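Local coordinates for protein N-acetylglucosamine 2-epimerase (Xylella fastidiosa, PDB 3GT5) that probably works as a sugar isomerase of the N-acylglucosamine 2-epimerase family, although its own substrate is not established, at residues Val200-Ile205 against Lys255-Leu260; Asp214-Glu219 against Tyr294-Asp299. All coordinates share one frame; numbering follows the deposited sequence.

Contact 1: Val200-Ile205 against Lys255-Leu260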
ATOM      1  N   VAL A 200     -16.024  -8.498   2.253  1.00 15.98           N
ATOM      2  CA  VAL A 200     -16.920  -8.131   1.121  1.00 16.78           C
ATOM      3  C   VAL A 200     -16.079  -7.544  -0.051  1.00 15.33           C
ATOM      4  O   VAL A 200     -16.215  -7.987  -1.203  1.00 15.95           O
ATOM      5  CB  VAL A 200     -18.024  -7.131   1.507  1.00 18.12           C
ATOM      6  CG1 VAL A 200     -18.797  -6.625   0.231  1.00 22.36           C
ATOM      7  CG2 VAL A 200     -19.019  -7.737   2.526  1.00 21.43           C
ATOM      8  N   LEU A 201     -15.201  -6.614   0.268  1.00 15.06           N
ATOM      9  CA  LEU A 201     -14.333  -5.967  -0.747  1.00 14.50           C
ATOM     10  C   LEU A 201     -13.464  -7.015  -1.434  1.00 15.37           C
ATOM     11  O   LEU A 201     -13.357  -7.033  -2.677  1.00 15.17           O
ATOM     12  CB  LEU A 201     -13.443  -4.901  -0.115  1.00 15.20           C
ATOM     13  CG  LEU A 201     -14.075  -3.665   0.514  1.00 15.34           C
ATOM     14  CD1 LEU A 201     -12.997  -2.774   1.217  1.00 16.67           C
ATOM     15  CD2 LEU A 201     -14.903  -2.837  -0.503  1.00 17.03           C
ATOM     16  N   ALA A 202     -12.814  -7.883  -0.644  1.00 14.88           N
ATOM     17  CA  ALA A 202     -12.031  -8.990  -1.245  1.00 15.63           C
ATOM     18  C   ALA A 202     -12.838  -9.913  -2.168  1.00 16.08           C
ATOM     19  O   ALA A 202     -12.408 -10.261  -3.250  1.00 15.53           O
ATOM     20  CB  ALA A 202     -11.307  -9.822  -0.162  1.00 15.00           C
ATOM     21  N   ASP A 203     -14.036 -10.280  -1.748  1.00 15.62           N
ATOM     22  CA  ASP A 203     -14.878 -11.135  -2.548  1.00 17.38           C
ATOM     23  C   ASP A 203     -15.251 -10.457  -3.875  1.00 16.64           C
ATOM     24  O   ASP A 203     -15.089 -11.045  -4.973  1.00 16.96           O
ATOM     25  CB  ASP A 203     -16.124 -11.462  -1.773  1.00 18.07           C
ATOM     26  CG  ASP A 203     -17.157 -12.173  -2.644  1.00 25.46           C
ATOM     27  OD1 ASP A 203     -16.819 -13.189  -3.249  1.00 25.06           O
ATOM     28  OD2 ASP A 203     -18.288 -11.626  -2.803  1.00 36.33           O
ATOM     29  N   ARG A 204     -15.694  -9.217  -3.784  1.00 15.89           N
ATOM     30  CA  ARG A 204     -16.154  -8.488  -4.982  1.00 16.93           C
ATOM     31  C   ARG A 204     -14.999  -8.284  -5.962  1.00 16.92           C
ATOM     32  O   ARG A 204     -15.155  -8.491  -7.175  1.00 17.48           O
ATOM     33  CB  ARG A 204     -16.780  -7.153  -4.617  1.00 16.74           C
ATOM     34  CG  ARG A 204     -18.073  -7.237  -3.836  1.00 20.24           C
ATOM     35  CD  ARG A 204     -19.156  -8.050  -4.511  1.00 24.17           C
ATOM     36  NE  ARG A 204     -20.375  -7.918  -3.692  1.00 27.86           N
ATOM     37  CZ  ARG A 204     -20.645  -8.669  -2.628  1.00 28.95           C
ATOM     38  NH1 ARG A 204     -19.826  -9.648  -2.289  1.00 31.78           N
ATOM     39  NH2 ARG A 204     -21.755  -8.459  -1.906  1.00 28.12           N
ATOM     40  N   ILE A 205     -13.849  -7.879  -5.463  1.00 15.57           N
ATOM     41  CA  ILE A 205     -12.699  -7.649  -6.384  1.00 16.19           C
ATOM     42  C   ILE A 205     -12.062  -8.975  -6.886  1.00 16.78           C
ATOM     43  O   ILE A 205     -11.846  -9.164  -8.107  1.00 15.98           O
ATOM     44  CB  ILE A 205     -11.621  -6.766  -5.729  1.00 15.90           C
ATOM     45  CG1 ILE A 205     -12.155  -5.371  -5.372  1.00 16.16           C
ATOM     46  CG2 ILE A 205     -10.353  -6.642  -6.654  1.00 17.36           C
ATOM     47  CD1 ILE A 205     -12.632  -4.450  -6.574  1.00 19.30           C
ATOM     48  N   LYS A 255      -1.694 -11.471  -0.576  1.00 16.41           N
ATOM     49  CA  LYS A 255      -1.337 -11.175   0.814  1.00 16.31           C
ATOM     50  C   LYS A 255      -2.569 -10.810   1.652  1.00 14.81           C
ATOM     51  O   LYS A 255      -2.769 -11.336   2.764  1.00 16.13           O
ATOM     52  CB  LYS A 255      -0.308 -10.054   0.840  1.00 16.78           C
ATOM     53  CG  LYS A 255       0.246  -9.689   2.236  1.00 18.81           C
ATOM     54  CD  LYS A 255       0.855  -8.287   2.304  1.00 22.49           C
ATOM     55  CE  LYS A 255      -0.185  -7.210   2.233  1.00 22.70           C
ATOM     56  NZ  LYS A 255       0.432  -5.936   2.001  1.00 26.24           N
ATOM     57  N   LEU A 256      -3.390  -9.906   1.137  1.00 14.53           N
ATOM     58  CA  LEU A 256      -4.592  -9.511   1.870  1.00 15.59           C
ATOM     59  C   LEU A 256      -5.546 -10.684   2.096  1.00 15.64           C
ATOM     60  O   LEU A 256      -6.152 -10.803   3.184  1.00 15.71           O
ATOM     61  CB  LEU A 256      -5.316  -8.371   1.156  1.00 15.96           C
ATOM     62  CG  LEU A 256      -4.578  -7.048   1.066  1.00 16.59           C
ATOM     63  CD1 LEU A 256      -5.461  -6.118   0.216  1.00 18.11           C
ATOM     64  CD2 LEU A 256      -4.206  -6.382   2.465  1.00 17.87           C
ATOM     65  N   LEU A 257      -5.697 -11.568   1.107  1.00 15.25           N
ATOM     66  CA  LEU A 257      -6.544 -12.762   1.265  1.00 15.02           C
ATOM     67  C   LEU A 257      -5.977 -13.701   2.337  1.00 16.17           C
ATOM     68  O   LEU A 257      -6.745 -14.364   3.074  1.00 16.15           O
ATOM     69  CB  LEU A 257      -6.646 -13.533  -0.055  1.00 14.70           C
ATOM     70  CG  LEU A 257      -7.336 -12.809  -1.189  1.00 15.19           C
ATOM     71  CD1 LEU A 257      -7.306 -13.658  -2.495  1.00 17.44           C
ATOM     72  CD2 LEU A 257      -8.791 -12.456  -0.838  1.00 17.57           C
ATOM     73  N   LEU A 258      -4.650 -13.797   2.428  1.00 15.95           N
ATOM     74  CA  LEU A 258      -4.025 -14.642   3.457  1.00 17.75           C
ATOM     75  C   LEU A 258      -4.103 -13.997   4.869  1.00 17.80           C
ATOM     76  O   LEU A 258      -4.145 -14.712   5.870  1.00 19.28           O
ATOM     77  CB  LEU A 258      -2.572 -15.003   3.110  1.00 18.36           C
ATOM     78  CG  LEU A 258      -2.402 -16.274   2.266  1.00 22.18           C
ATOM     79  CD1 LEU A 258      -2.601 -17.604   3.068  1.00 25.58           C
ATOM     80  CD2 LEU A 258      -3.296 -16.272   1.081  1.00 24.46           C
ATOM     81  N   ILE A 259      -4.160 -12.693   4.938  1.00 17.72           N
ATOM     82  CA  ILE A 259      -4.418 -12.011   6.228  1.00 17.41           C
ATOM     83  C   ILE A 259      -5.895 -12.256   6.604  1.00 18.58           C
ATOM     84  O   ILE A 259      -6.191 -12.576   7.745  1.00 17.74           O
ATOM     85  CB  ILE A 259      -4.104 -10.526   6.167  1.00 17.73           C
ATOM     86  CG1 ILE A 259      -2.596 -10.315   5.930  1.00 17.92           C
ATOM     87  CG2 ILE A 259      -4.538  -9.831   7.497  1.00 17.70           C
ATOM     88  CD1 ILE A 259      -2.192  -8.891   5.635  1.00 20.04           C
ATOM     89  N   LEU A 260      -6.800 -12.181   5.636  1.00 18.14           N
ATOM     90  CA  LEU A 260      -8.203 -12.495   5.923  1.00 18.61           C
ATOM     91  C   LEU A 260      -8.363 -13.918   6.434  1.00 19.36           C
ATOM     92  O   LEU A 260      -9.160 -14.168   7.346  1.00 19.15           O
ATOM     93  CB  LEU A 260      -9.076 -12.283   4.705  1.00 18.55           C
ATOM     94  CG  LEU A 260      -9.438 -10.826   4.442  1.00 19.02           C
ATOM     95  CD1 LEU A 260      -9.788 -10.630   2.960  1.00 19.38           C
ATOM     96  CD2 LEU A 260     -10.617 -10.366   5.340  1.00 21.26           C
TER
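A202 meets L257 and L260 where helix 192-211 passes helix 247-263, and its single methyl is the only part of segment 200-205 that touches the opposite segment. CB of A202 points toward the other helix and sits against two leucine methyls, 3.6 Å from CD1 of L260 and 3.7 Å from CD2 of L257. The two leucines are three positions apart, so their side chains come off the same side of helix 247-263 and offer the alanine one methyl each. Because A202 is so short, the backbones can come close: the CA atoms of A202 and L257 are 7.1 Å apart. L257 leaves its backbone at an angle to the facing helix; with CG beside its own N and anti to the carbonyl carbon (chi1 -65°), the branch turns back until CD2 reaches the methyl. L260 already sets off toward segment 200-205.

This is helix-to-helix packing within the alpha/alpha barrel of the N-acylglucosamine 2-epimerase family, and more helices gather round the same spot. L257 and L260 both rest on L269 of helix 269-284, and L260 also reaches L183 of helix 172-189. No hydrogen bond or salt bridge crosses between the two segments; the charges are turned elsewhere. On one helix D203 pairs with R204, OD2 to NH1 at 2.6 Å, a salt bridge whose hydrogen bond is weak and bent (117°), while D203 OD1 forms a salt bridge with R207 NE. On the other helix K255 NZ forms a salt bridge with E314.

Contact 2: Asp214-Glu219 against Tyr294-Asp299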
ATOM      1  N   ASP A 214     -10.430 -12.624 -16.998  1.00 25.55           N
ATOM      2  CA  ASP A 214      -9.766 -13.889 -17.149  1.00 27.06           C
ATOM      3  C   ASP A 214      -8.991 -14.314 -15.919  1.00 26.10           C
ATOM      4  O   ASP A 214      -7.960 -14.968 -16.014  1.00 26.58           O
ATOM      5  CB  ASP A 214      -8.904 -13.899 -18.424  1.00 27.56           C
ATOM      6  CG  ASP A 214      -8.734 -15.311 -18.986  1.00 33.43           C
ATOM      7  OD1 ASP A 214      -9.706 -16.097 -18.869  1.00 38.32           O
ATOM      8  OD2 ASP A 214      -7.636 -15.637 -19.504  1.00 37.81           O
ATOM      9  N   GLY A 215      -9.518 -13.956 -14.756  1.00 25.45           N
ATOM     10  CA  GLY A 215      -8.999 -14.443 -13.492  1.00 24.03           C
ATOM     11  C   GLY A 215      -7.952 -13.596 -12.800  1.00 22.58           C
ATOM     12  O   GLY A 215      -7.421 -14.010 -11.741  1.00 23.51           O
ATOM     13  N   LEU A 216      -7.611 -12.442 -13.374  1.00 21.14           N
ATOM     14  CA  LEU A 216      -6.741 -11.464 -12.717  1.00 20.30           C
ATOM     15  C   LEU A 216      -7.523 -10.184 -12.500  1.00 18.61           C
ATOM     16  O   LEU A 216      -8.565  -9.984 -13.122  1.00 19.31           O
ATOM     17  CB  LEU A 216      -5.486 -11.178 -13.539  1.00 21.36           C
ATOM     18  CG  LEU A 216      -4.490 -12.331 -13.697  1.00 23.17           C
ATOM     19  CD1 LEU A 216      -3.298 -11.803 -14.513  1.00 26.78           C
ATOM     20  CD2 LEU A 216      -4.011 -12.873 -12.355  1.00 25.36           C
ATOM     21  N   VAL A 217      -7.047  -9.331 -11.598  1.00 16.91           N
ATOM     22  CA  VAL A 217      -7.727  -8.097 -11.251  1.00 16.86           C
ATOM     23  C   VAL A 217      -7.222  -6.942 -12.130  1.00 16.58           C
ATOM     24  O   VAL A 217      -6.073  -6.514 -12.028  1.00 17.04           O
ATOM     25  CB  VAL A 217      -7.548  -7.743  -9.749  1.00 16.72           C
ATOM     26  CG1 VAL A 217      -8.241  -6.431  -9.388  1.00 17.68           C
ATOM     27  CG2 VAL A 217      -8.017  -8.921  -8.844  1.00 16.72           C
ATOM     28  N   TRP A 218      -8.090  -6.457 -12.999  1.00 17.29           N
ATOM     29  CA  TRP A 218      -7.840  -5.262 -13.796  1.00 17.95           C
ATOM     30  C   TRP A 218      -8.099  -4.019 -12.943  1.00 18.01           C
ATOM     31  O   TRP A 218      -8.869  -4.081 -11.965  1.00 18.20           O
ATOM     32  CB  TRP A 218      -8.773  -5.299 -15.024  1.00 18.45           C
ATOM     33  CG  TRP A 218      -8.549  -4.225 -16.013  1.00 17.53           C
ATOM     34  CD1 TRP A 218      -9.331  -3.122 -16.206  1.00 16.18           C
ATOM     35  CD2 TRP A 218      -7.488  -4.137 -16.989  1.00 18.10           C
ATOM     36  NE1 TRP A 218      -8.818  -2.346 -17.213  1.00 19.57           N
ATOM     37  CE2 TRP A 218      -7.698  -2.939 -17.717  1.00 18.93           C
ATOM     38  CE3 TRP A 218      -6.383  -4.953 -17.318  1.00 18.91           C
ATOM     39  CZ2 TRP A 218      -6.834  -2.514 -18.740  1.00 20.85           C
ATOM     40  CZ3 TRP A 218      -5.529  -4.547 -18.352  1.00 19.75           C
ATOM     41  CH2 TRP A 218      -5.769  -3.349 -19.055  1.00 19.91           C
ATOM     42  N   GLU A 219      -7.461  -2.894 -13.255  1.00 17.24           N
ATOM     43  CA  GLU A 219      -7.522  -1.716 -12.403  1.00 18.94           C
ATOM     44  C   GLU A 219      -8.768  -0.872 -12.569  1.00 17.77           C
ATOM     45  O   GLU A 219      -9.276  -0.316 -11.589  1.00 17.89           O
ATOM     46  CB  GLU A 219      -6.341  -0.792 -12.644  1.00 19.26           C
ATOM     47  CG  GLU A 219      -4.983  -1.383 -12.336  1.00 19.90           C
ATOM     48  CD  GLU A 219      -4.757  -1.660 -10.871  1.00 20.13           C
ATOM     49  OE1 GLU A 219      -5.152  -0.841 -10.005  1.00 21.20           O
ATOM     50  OE2 GLU A 219      -4.196  -2.746 -10.561  1.00 21.37           O
ATOM     51  N   TYR A 294       6.668  -4.241 -14.181  1.00 19.78           N
ATOM     52  CA  TYR A 294       5.579  -3.406 -13.649  1.00 18.76           C
ATOM     53  C   TYR A 294       4.190  -3.792 -14.179  1.00 18.76           C
ATOM     54  O   TYR A 294       3.213  -3.766 -13.416  1.00 19.80           O
ATOM     55  CB  TYR A 294       5.827  -1.964 -13.983  1.00 17.80           C
ATOM     56  CG  TYR A 294       4.985  -0.945 -13.263  1.00 17.92           C
ATOM     57  CD1 TYR A 294       4.833  -0.965 -11.873  1.00 21.08           C
ATOM     58  CD2 TYR A 294       4.422   0.106 -13.963  1.00 21.13           C
ATOM     59  CE1 TYR A 294       4.122   0.043 -11.218  1.00 21.59           C
ATOM     60  CE2 TYR A 294       3.682   1.091 -13.329  1.00 23.13           C
ATOM     61  CZ  TYR A 294       3.538   1.050 -11.959  1.00 25.01           C
ATOM     62  OH  TYR A 294       2.850   2.074 -11.355  1.00 31.15           O
ATOM     63  N   GLY A 295       4.104  -4.131 -15.467  1.00 19.04           N
ATOM     64  CA  GLY A 295       2.800  -4.242 -16.126  1.00 19.28           C
ATOM     65  C   GLY A 295       2.799  -5.175 -17.315  1.00 19.83           C
ATOM     66  O   GLY A 295       3.816  -5.316 -18.012  1.00 20.44           O
ATOM     67  N   PHE A 296       1.688  -5.865 -17.509  1.00 18.40           N
ATOM     68  CA  PHE A 296       1.483  -6.657 -18.718  1.00 18.97           C
ATOM     69  C   PHE A 296       0.081  -6.435 -19.263  1.00 20.45           C
ATOM     70  O   PHE A 296      -0.873  -6.139 -18.523  1.00 19.21           O
ATOM     71  CB  PHE A 296       1.842  -8.150 -18.548  1.00 19.07           C
ATOM     72  CG  PHE A 296       1.074  -8.869 -17.479  1.00 18.92           C
ATOM     73  CD1 PHE A 296      -0.123  -9.478 -17.754  1.00 17.68           C
ATOM     74  CD2 PHE A 296       1.605  -8.987 -16.207  1.00 19.00           C
ATOM     75  CE1 PHE A 296      -0.799 -10.209 -16.774  1.00 17.46           C
ATOM     76  CE2 PHE A 296       0.912  -9.666 -15.198  1.00 16.95           C
ATOM     77  CZ  PHE A 296      -0.280 -10.266 -15.471  1.00 19.00           C
ATOM     78  N   ALA A 297      -0.014  -6.490 -20.588  1.00 20.30           N
ATOM     79  CA  ALA A 297      -1.293  -6.284 -21.286  1.00 19.44           C
ATOM     80  C   ALA A 297      -2.160  -7.531 -21.171  1.00 19.24           C
ATOM     81  O   ALA A 297      -1.700  -8.599 -20.749  1.00 18.16           O
ATOM     82  CB  ALA A 297      -1.011  -5.941 -22.790  1.00 19.64           C
ATOM     83  N   PRO A 298      -3.440  -7.436 -21.589  1.00 19.36           N
ATOM     84  CA  PRO A 298      -4.315  -8.623 -21.568  1.00 20.13           C
ATOM     85  C   PRO A 298      -3.925  -9.820 -22.466  1.00 21.27           C
ATOM     86  O   PRO A 298      -4.444 -10.899 -22.282  1.00 21.44           O
ATOM     87  CB  PRO A 298      -5.680  -8.049 -21.965  1.00 19.95           C
ATOM     88  CG  PRO A 298      -5.594  -6.622 -21.557  1.00 20.14           C
ATOM     89  CD  PRO A 298      -4.181  -6.190 -21.834  1.00 19.54           C
ATOM     90  N   ASP A 299      -2.981  -9.636 -23.394  1.00 21.51           N
ATOM     91  CA  ASP A 299      -2.450 -10.744 -24.198  1.00 21.62           C
ATOM     92  C   ASP A 299      -1.243 -11.408 -23.522  1.00 22.71           C
ATOM     93  O   ASP A 299      -0.651 -12.320 -24.108  1.00 23.18           O
ATOM     94  CB  ASP A 299      -2.067 -10.238 -25.620  1.00 21.09           C
ATOM     95  CG  ASP A 299      -0.855  -9.292 -25.623  1.00 22.54           C
ATOM     96  OD1 ASP A 299      -0.635  -8.589 -24.596  1.00 19.74           O
ATOM     97  OD2 ASP A 299      -0.123  -9.239 -26.644  1.00 21.47           O
TER
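L216 is the first residue of 214-219 to touch the other segment, and it does so through one methyl. CD1 of L216 comes up to the rim of the F296 ring, lying in the ring plane, 3.5 Å from CZ and 3.7 Å from CE1 of F296, so the leucine abuts the edge and not a face. The two side chains cross at about a right angle. F296 gets there with CG between its backbone N and carbonyl carbon (chi1 59°), which swings the ring out toward the leucine. Both residues also touch R283 of helix 269-284, and L216 continues onto L276 and V279 of that helix.

V217 packs elsewhere: its side chain rests on Q172, and its backbone N donates to OE1 of Q250. The family's alpha/alpha barrel carries loops and short strands at its helix ends, and this contact joins the loop after helix 192-211 to the edge strand 295-296 of a small antiparallel sheet and the turn that follows it. That strand pairs antiparallel with 302-308, and a classic beta bulge, Y294 and G295 both facing D304, interrupts the pairing.

W218 comes next, with CG anti to the backbone N (chi1 -174°). The six-membered ring of W218 ends at P298, with CZ3 3.8 Å and CH2 4.1 Å from proline CG, a slanting approach. W243 and F245 meet the indole edge-to-face, while NE1 is hydrogen-bonded to the carbonyl O of D228. The carboxylate of E219 turns to the helices instead, OE1 accepting from Q172 and OE2 bonding H249 ND1.

Contact 1 is the deeper of the two, its centre about 14 Å from the centre of the chain against about 19 Å for contact 2. All three touching residues of contact 1 are buried, whereas contact 2 runs out to an exposed proline. One joins two helices by aliphatic methyls; the other joins a loop to an edge strand and its following turn by a leucine methyl at a phenyl edge and an indole against a proline. Neither has a hydrogen bond between its segments. Helix 269-284 packs against both. The contact centres lie about 18 Å apart, yet the first segments of the two contacts touch directly: I205 CG2 is 3.5 Å from V217 CG1, tying helix 192-211 to the loop that follows it.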